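Local coordinates for protein sensor histidine kinase (Rhodopseudomonas palustris, PDB 3VA9) that probably autophosphorylates on a histidine with ATP in two-component signalling, this chain being its four-helix-bundle sensor domain, at residues A[17-28]-A[129-140]. Residues are numbered along the deposited sequence; the frame is centred on the assembly and turned at random.
Sequences TNKALLAISAIQ and LSVLTRAEQALL
I24 meets both L129 and L132, its two branches dividing the work. CD1 of I24 reaches L132 CB at 3.8 Å, while I24 CG2 lies 3.9 Å from L129 CD2, the two side chains lying alongside and pointing opposite ways. I27 CG2 touches L129 CD2 at 4.0 Å, and I27 also lies against L60, L64 and L67 of helix 47-70; L129 CD1 packs on Q28 CB at 3.6 Å, at the more exposed margin. T133 turns its hydroxyl back to its own helix: OG1 donates to L129 O at 3.0 Å from 40° above the carbonyl plane, sharing that oxygen with T133 N, and I24 CG2 rests against OG1. A valine here would probably leave L129 O without its second donor.

One turn toward the start of 17-28, L21 CD2 sits 3.7 Å from E136 CB. E136 bends at chi2 (-70°), bringing OE1 to 3.4 Å from T17 CG2 and near A20 CB, without a hydrogen bond to either residue. Around T17 and the poorly ordered L140 the contact is looser, with N18 and Q137 on the surface. Helices 18-44 and 121-142 thus run antiparallel here (169°, axes 9.8 Å apart) in the CHASE3 four-helix bundle, joined mainly by apolar packing. Polar atoms bond away from the facing segment: E136 OE2 to Q77, and Q28 NE2 to E126, which ties the two helices just beyond it.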
ATOM      1  N   THR A  17      13.285 -16.065   5.526  1.00107.20           N
ATOM      2  CA  THR A  17      13.384 -15.186   4.367  1.00108.80           C
ATOM      3  C   THR A  17      12.267 -15.461   3.377  1.00112.30           C
ATOM      4  O   THR A  17      11.693 -14.540   2.803  1.00116.33           O
ATOM      5  CB  THR A  17      14.718 -15.362   3.628  1.00109.51           C
ATOM      6  OG1 THR A  17      14.884 -16.741   3.273  1.00112.82           O
ATOM      7  CG2 THR A  17      15.887 -14.920   4.511  1.00110.03           C
ATOM      8  N   ASN A  18      11.981 -16.738   3.156  1.00111.76           N
ATOM      9  CA  ASN A  18      10.920 -17.122   2.236  1.00112.02           C
ATOM     10  C   ASN A  18       9.571 -16.660   2.765  1.00101.25           C
ATOM     11  O   ASN A  18       8.672 -16.311   2.002  1.00 97.45           O
ATOM     12  CB  ASN A  18      10.924 -18.636   2.020  1.00123.62           C
ATOM     13  CG  ASN A  18      12.223 -19.131   1.416  1.00133.74           C
ATOM     14  OD1 ASN A  18      12.740 -18.543   0.464  1.00136.77           O
ATOM     15  ND2 ASN A  18      12.759 -20.217   1.965  1.00136.29           N
ATOM     16  N   LYS A  19       9.445 -16.661   4.087  1.00 95.09           N
ATOM     17  CA  LYS A  19       8.249 -16.164   4.747  1.00 92.27           C
ATOM     18  C   LYS A  19       8.142 -14.649   4.563  1.00 89.52           C
ATOM     19  O   LYS A  19       7.040 -14.103   4.458  1.00 91.74           O
ATOM     20  CB  LYS A  19       8.289 -16.526   6.235  1.00 95.11           C
ATOM     21  CG  LYS A  19       7.140 -15.970   7.064  1.00 96.50           C
ATOM     22  CD  LYS A  19       7.295 -16.361   8.528  1.00101.64           C
ATOM     23  CE  LYS A  19       6.160 -15.817   9.382  1.00102.78           C
ATOM     24  NZ  LYS A  19       6.342 -16.161  10.821  1.00106.01           N
ATOM     25  N   ALA A  20       9.291 -13.979   4.516  1.00 78.67           N
ATOM     26  CA  ALA A  20       9.334 -12.526   4.379  1.00 70.40           C
ATOM     27  C   ALA A  20       8.970 -12.066   2.967  1.00 63.16           C
ATOM     28  O   ALA A  20       8.327 -11.029   2.794  1.00 57.68           O
ATOM     29  CB  ALA A  20      10.706 -11.987   4.781  1.00 67.40           C
ATOM     30  N   LEU A  21       9.383 -12.838   1.966  1.00 60.89           N
ATOM     31  CA  LEU A  21       9.093 -12.505   0.573  1.00 67.02           C
ATOM     32  C   LEU A  21       7.606 -12.653   0.254  1.00 68.14           C
ATOM     33  O   LEU A  21       7.053 -11.875  -0.519  1.00 64.66           O
ATOM     34  CB  LEU A  21       9.933 -13.361  -0.380  1.00 72.45           C
ATOM     35  CG  LEU A  21      11.453 -13.175  -0.325  1.00 77.82           C
ATOM     36  CD1 LEU A  21      12.147 -14.136  -1.286  1.00 78.62           C
ATOM     37  CD2 LEU A  21      11.843 -11.729  -0.623  1.00 71.56           C
ATOM     38  N   LEU A  22       6.969 -13.659   0.847  1.00 73.87           N
ATOM     39  CA  LEU A  22       5.526 -13.826   0.729  1.00 71.38           C
ATOM     40  C   LEU A  22       4.845 -12.589   1.282  1.00 67.41           C
ATOM     41  O   LEU A  22       3.979 -11.996   0.635  1.00 67.42           O
ATOM     42  CB  LEU A  22       5.061 -15.051   1.517  1.00 80.40           C
ATOM     43  CG  LEU A  22       5.416 -16.424   0.946  1.00 86.62           C
ATOM     44  CD1 LEU A  22       4.999 -17.534   1.912  1.00 86.93           C
ATOM     45  CD2 LEU A  22       4.769 -16.610  -0.420  1.00 82.87           C
ATOM     46  N   ALA A  23       5.254 -12.204   2.489  1.00 60.36           N
ATOM     47  CA  ALA A  23       4.677 -11.059   3.183  1.00 56.54           C
ATOM     48  C   ALA A  23       4.823  -9.762   2.384  1.00 45.77           C
ATOM     49  O   ALA A  23       3.935  -8.919   2.397  1.00 43.68           O
ATOM     50  CB  ALA A  23       5.301 -10.911   4.568  1.00 62.87           C
ATOM     51  N   ILE A  24       5.950  -9.615   1.692  1.00 45.93           N
ATOM     52  CA  ILE A  24       6.225  -8.422   0.893  1.00 51.24           C
ATOM     53  C   ILE A  24       5.317  -8.351  -0.331  1.00 54.04           C
ATOM     54  O   ILE A  24       4.857  -7.278  -0.718  1.00 54.65           O
ATOM     55  CB  ILE A  24       7.699  -8.391   0.442  1.00 49.86           C
ATOM     56  CG1 ILE A  24       8.611  -8.105   1.636  1.00 50.50           C
ATOM     57  CG2 ILE A  24       7.911  -7.352  -0.645  1.00 48.41           C
ATOM     58  CD1 ILE A  24      10.076  -8.227   1.311  1.00 57.09           C
ATOM     59  N   SER A  25       5.067  -9.507  -0.935  1.00 51.85           N
ATOM     60  CA  SER A  25       4.208  -9.600  -2.105  1.00 53.10           C
ATOM     61  C   SER A  25       2.751  -9.373  -1.724  1.00 48.57           C
ATOM     62  O   SER A  25       1.977  -8.809  -2.488  1.00 56.39           O
ATOM     63  CB  SER A  25       4.377 -10.969  -2.764  1.00 60.17           C
ATOM     64  OG  SER A  25       3.198 -11.354  -3.440  1.00 70.06           O
ATOM     65  N   ALA A  26       2.385  -9.821  -0.530  1.00 44.64           N
ATOM     66  CA  ALA A  26       1.041  -9.622  -0.019  1.00 40.75           C
ATOM     67  C   ALA A  26       0.770  -8.147   0.284  1.00 45.80           C
ATOM     68  O   ALA A  26      -0.378  -7.696   0.263  1.00 49.56           O
ATOM     69  CB  ALA A  26       0.816 -10.485   1.221  1.00 37.87           C
ATOM     70  N   ILE A  27       1.829  -7.393   0.559  1.00 49.18           N
ATOM     71  CA  ILE A  27       1.693  -5.957   0.808  1.00 45.55           C
ATOM     72  C   ILE A  27       1.460  -5.176  -0.486  1.00 34.33           C
ATOM     73  O   ILE A  27       0.600  -4.299  -0.552  1.00 33.02           O
ATOM     74  CB  ILE A  27       2.909  -5.402   1.578  1.00 43.34           C
ATOM     75  CG1 ILE A  27       2.837  -5.858   3.036  1.00 43.34           C
ATOM     76  CG2 ILE A  27       2.953  -3.880   1.495  1.00 37.86           C
ATOM     77  CD1 ILE A  27       4.087  -5.612   3.810  1.00 47.89           C
ATOM     78  N   GLN A  28       2.241  -5.502  -1.507  1.00 38.92           N
ATOM     79  CA  GLN A  28       2.023  -4.992  -2.855  1.00 46.65           C
ATOM     80  C   GLN A  28       0.580  -5.253  -3.297  1.00 41.44           C
ATOM     81  O   GLN A  28      -0.110  -4.344  -3.745  1.00 36.22           O
ATOM     82  CB  GLN A  28       3.005  -5.672  -3.809  1.00 56.89           C
ATOM     83  CG  GLN A  28       2.682  -5.536  -5.279  1.00 71.24           C
ATOM     84  CD  GLN A  28       3.530  -6.470  -6.130  1.00 83.24           C
ATOM     85  OE1 GLN A  28       3.150  -7.618  -6.390  1.00 80.44           O
ATOM     86  NE2 GLN A  28       4.693  -5.985  -6.556  1.00 85.94           N
ATOM     87  N   LEU A 129       9.234  -1.486  -2.077  1.00 44.59           N
ATOM     88  CA  LEU A 129       9.045  -2.926  -1.936  1.00 46.92           C
ATOM     89  C   LEU A 129      10.193  -3.727  -2.572  1.00 55.66           C
ATOM     90  O   LEU A 129      10.596  -4.762  -2.044  1.00 54.12           O
ATOM     91  CB  LEU A 129       7.678  -3.352  -2.483  1.00 43.46           C
ATOM     92  CG  LEU A 129       6.486  -2.962  -1.599  1.00 33.98           C
ATOM     93  CD1 LEU A 129       5.187  -3.154  -2.334  1.00 35.46           C
ATOM     94  CD2 LEU A 129       6.488  -3.757  -0.298  1.00 33.78           C
ATOM     95  N   SER A 130      10.731  -3.236  -3.686  1.00 60.50           N
ATOM     96  CA  SER A 130      11.864  -3.893  -4.335  1.00 66.61           C
ATOM     97  C   SER A 130      13.097  -3.892  -3.440  1.00 66.54           C
ATOM     98  O   SER A 130      13.785  -4.906  -3.323  1.00 65.50           O
ATOM     99  CB  SER A 130      12.195  -3.232  -5.675  1.00 69.37           C
ATOM    100  OG  SER A 130      11.167  -3.461  -6.622  1.00 73.23           O
ATOM    101  N   VAL A 131      13.378  -2.750  -2.818  1.00 67.24           N
ATOM    102  CA  VAL A 131      14.511  -2.639  -1.906  1.00 70.25           C
ATOM    103  C   VAL A 131      14.444  -3.714  -0.825  1.00 69.97           C
ATOM    104  O   VAL A 131      15.446  -4.365  -0.522  1.00 74.04           O
ATOM    105  CB  VAL A 131      14.577  -1.250  -1.243  1.00 71.96           C
ATOM    106  CG1 VAL A 131      15.529  -1.273  -0.064  1.00 74.62           C
ATOM    107  CG2 VAL A 131      14.995  -0.196  -2.256  1.00 73.28           C
ATOM    108  N   LEU A 132      13.257  -3.895  -0.250  1.00 56.48           N
ATOM    109  CA  LEU A 132      13.041  -4.940   0.744  1.00 53.50           C
ATOM    110  C   LEU A 132      13.243  -6.345   0.158  1.00 58.04           C
ATOM    111  O   LEU A 132      13.906  -7.193   0.765  1.00 55.00           O
ATOM    112  CB  LEU A 132      11.643  -4.818   1.351  1.00 52.84           C
ATOM    113  CG  LEU A 132      11.462  -3.755   2.436  1.00 50.51           C
ATOM    114  CD1 LEU A 132       9.990  -3.502   2.714  1.00 49.78           C
ATOM    115  CD2 LEU A 132      12.194  -4.157   3.713  1.00 44.84           C
ATOM    116  N   THR A 133      12.665  -6.576  -1.021  1.00 58.30           N
ATOM    117  CA  THR A 133      12.753  -7.866  -1.700  1.00 57.87           C
ATOM    118  C   THR A 133      14.197  -8.227  -2.051  1.00 68.12           C
ATOM    119  O   THR A 133      14.676  -9.312  -1.712  1.00 67.63           O
ATOM    120  CB  THR A 133      11.902  -7.887  -2.981  1.00 57.11           C
ATOM    121  OG1 THR A 133      10.523  -7.700  -2.644  1.00 59.48           O
ATOM    122  CG2 THR A 133      12.059  -9.215  -3.703  1.00 53.90           C
ATOM    123  N   ARG A 134      14.882  -7.318  -2.737  1.00 71.62           N
ATOM    124  CA  ARG A 134      16.288  -7.516  -3.072  1.00 76.55           C
ATOM    125  C   ARG A 134      17.135  -7.758  -1.826  1.00 75.64           C
ATOM    126  O   ARG A 134      18.006  -8.624  -1.822  1.00 80.63           O
ATOM    127  CB  ARG A 134      16.833  -6.334  -3.883  1.00 82.98           C
ATOM    128  CG  ARG A 134      16.436  -6.370  -5.354  1.00 93.90           C
ATOM    129  CD  ARG A 134      17.068  -5.237  -6.152  1.00103.52           C
ATOM    130  NE  ARG A 134      16.253  -4.024  -6.136  1.00107.58           N
ATOM    131  CZ  ARG A 134      16.477  -2.981  -5.343  1.00109.83           C
ATOM    132  NH1 ARG A 134      17.501  -2.996  -4.500  1.00109.78           N
ATOM    133  NH2 ARG A 134      15.680  -1.921  -5.396  1.00110.45           N
ATOM    134  N   ALA A 135      16.865  -7.001  -0.766  1.00 73.15           N
ATOM    135  CA  ALA A 135      17.603  -7.146   0.486  1.00 69.11           C
ATOM    136  C   ALA A 135      17.420  -8.532   1.104  1.00 74.35           C
ATOM    137  O   ALA A 135      18.375  -9.119   1.606  1.00 82.85           O
ATOM    138  CB  ALA A 135      17.202  -6.062   1.475  1.00 65.73           C
ATOM    139  N   GLU A 136      16.197  -9.054   1.072  1.00 71.95           N
ATOM    140  CA  GLU A 136      15.931 -10.388   1.601  1.00 70.35           C
ATOM    141  C   GLU A 136      16.559 -11.461   0.720  1.00 78.28           C
ATOM    142  O   GLU A 136      17.045 -12.479   1.219  1.00 84.08           O
ATOM    143  CB  GLU A 136      14.428 -10.634   1.734  1.00 71.44           C
ATOM    144  CG  GLU A 136      13.798  -9.996   2.957  1.00 72.64           C
ATOM    145  CD  GLU A 136      14.226 -10.660   4.248  1.00 75.50           C
ATOM    146  OE1 GLU A 136      14.354 -11.902   4.265  1.00 79.73           O
ATOM    147  OE2 GLU A 136      14.432  -9.942   5.251  1.00 75.85           O
ATOM    148  N   GLN A 137      16.540 -11.235  -0.590  1.00 78.85           N
ATOM    149  CA  GLN A 137      17.173 -12.155  -1.531  1.00 75.42           C
ATOM    150  C   GLN A 137      18.687 -12.157  -1.335  1.00 77.08           C
ATOM    151  O   GLN A 137      19.297 -13.209  -1.165  1.00 79.96           O
ATOM    152  CB  GLN A 137      16.804 -11.802  -2.978  1.00 74.09           C
ATOM    153  CG  GLN A 137      15.369 -12.164  -3.356  1.00 75.87           C
ATOM    154  CD  GLN A 137      14.955 -11.616  -4.709  1.00 77.64           C
ATOM    155  OE1 GLN A 137      15.291 -10.486  -5.067  1.00 79.86           O
ATOM    156  NE2 GLN A 137      14.208 -12.411  -5.462  1.00 77.01           N
ATOM    157  N   ALA A 138      19.290 -10.973  -1.353  1.00 77.77           N
ATOM    158  CA  ALA A 138      20.712 -10.849  -1.066  1.00 85.84           C
ATOM    159  C   ALA A 138      21.020 -11.486   0.287  1.00 99.25           C
ATOM    160  O   ALA A 138      21.986 -12.242   0.424  1.00106.52           O
ATOM    161  CB  ALA A 138      21.136  -9.388  -1.079  1.00 78.08           C
ATOM    162  N   LEU A 139      20.186 -11.183   1.277  1.00 99.48           N
ATOM    163  CA  LEU A 139      20.359 -11.697   2.633  1.00106.42           C
ATOM    164  C   LEU A 139      20.394 -13.221   2.677  1.00114.46           C
ATOM    165  O   LEU A 139      21.328 -13.812   3.220  1.00117.62           O
ATOM    166  CB  LEU A 139      19.245 -11.182   3.545  1.00105.57           C
ATOM    167  CG  LEU A 139      19.265 -11.683   4.990  1.00107.98           C
ATOM    168  CD1 LEU A 139      20.587 -11.327   5.658  1.00108.26           C
ATOM    169  CD2 LEU A 139      18.087 -11.110   5.768  1.00107.88           C
ATOM    170  N   LEU A 140      19.368 -13.850   2.115  1.00119.77           N
ATOM    171  CA  LEU A 140      19.300 -15.306   2.057  1.00126.33           C
ATOM    172  C   LEU A 140      20.574 -15.879   1.444  1.00132.85           C
ATOM    173  O   LEU A 140      21.191 -16.786   2.006  1.00137.65           O
ATOM    174  CB  LEU A 140      18.070 -15.753   1.256  1.00124.01           C
ATOM    175  CG  LEU A 140      17.802 -17.253   1.088  1.00123.36           C
ATOM    176  CD1 LEU A 140      16.352 -17.497   0.698  1.00120.92           C
ATOM    177  CD2 LEU A 140      18.738 -17.881   0.066  1.00124.03           C
TER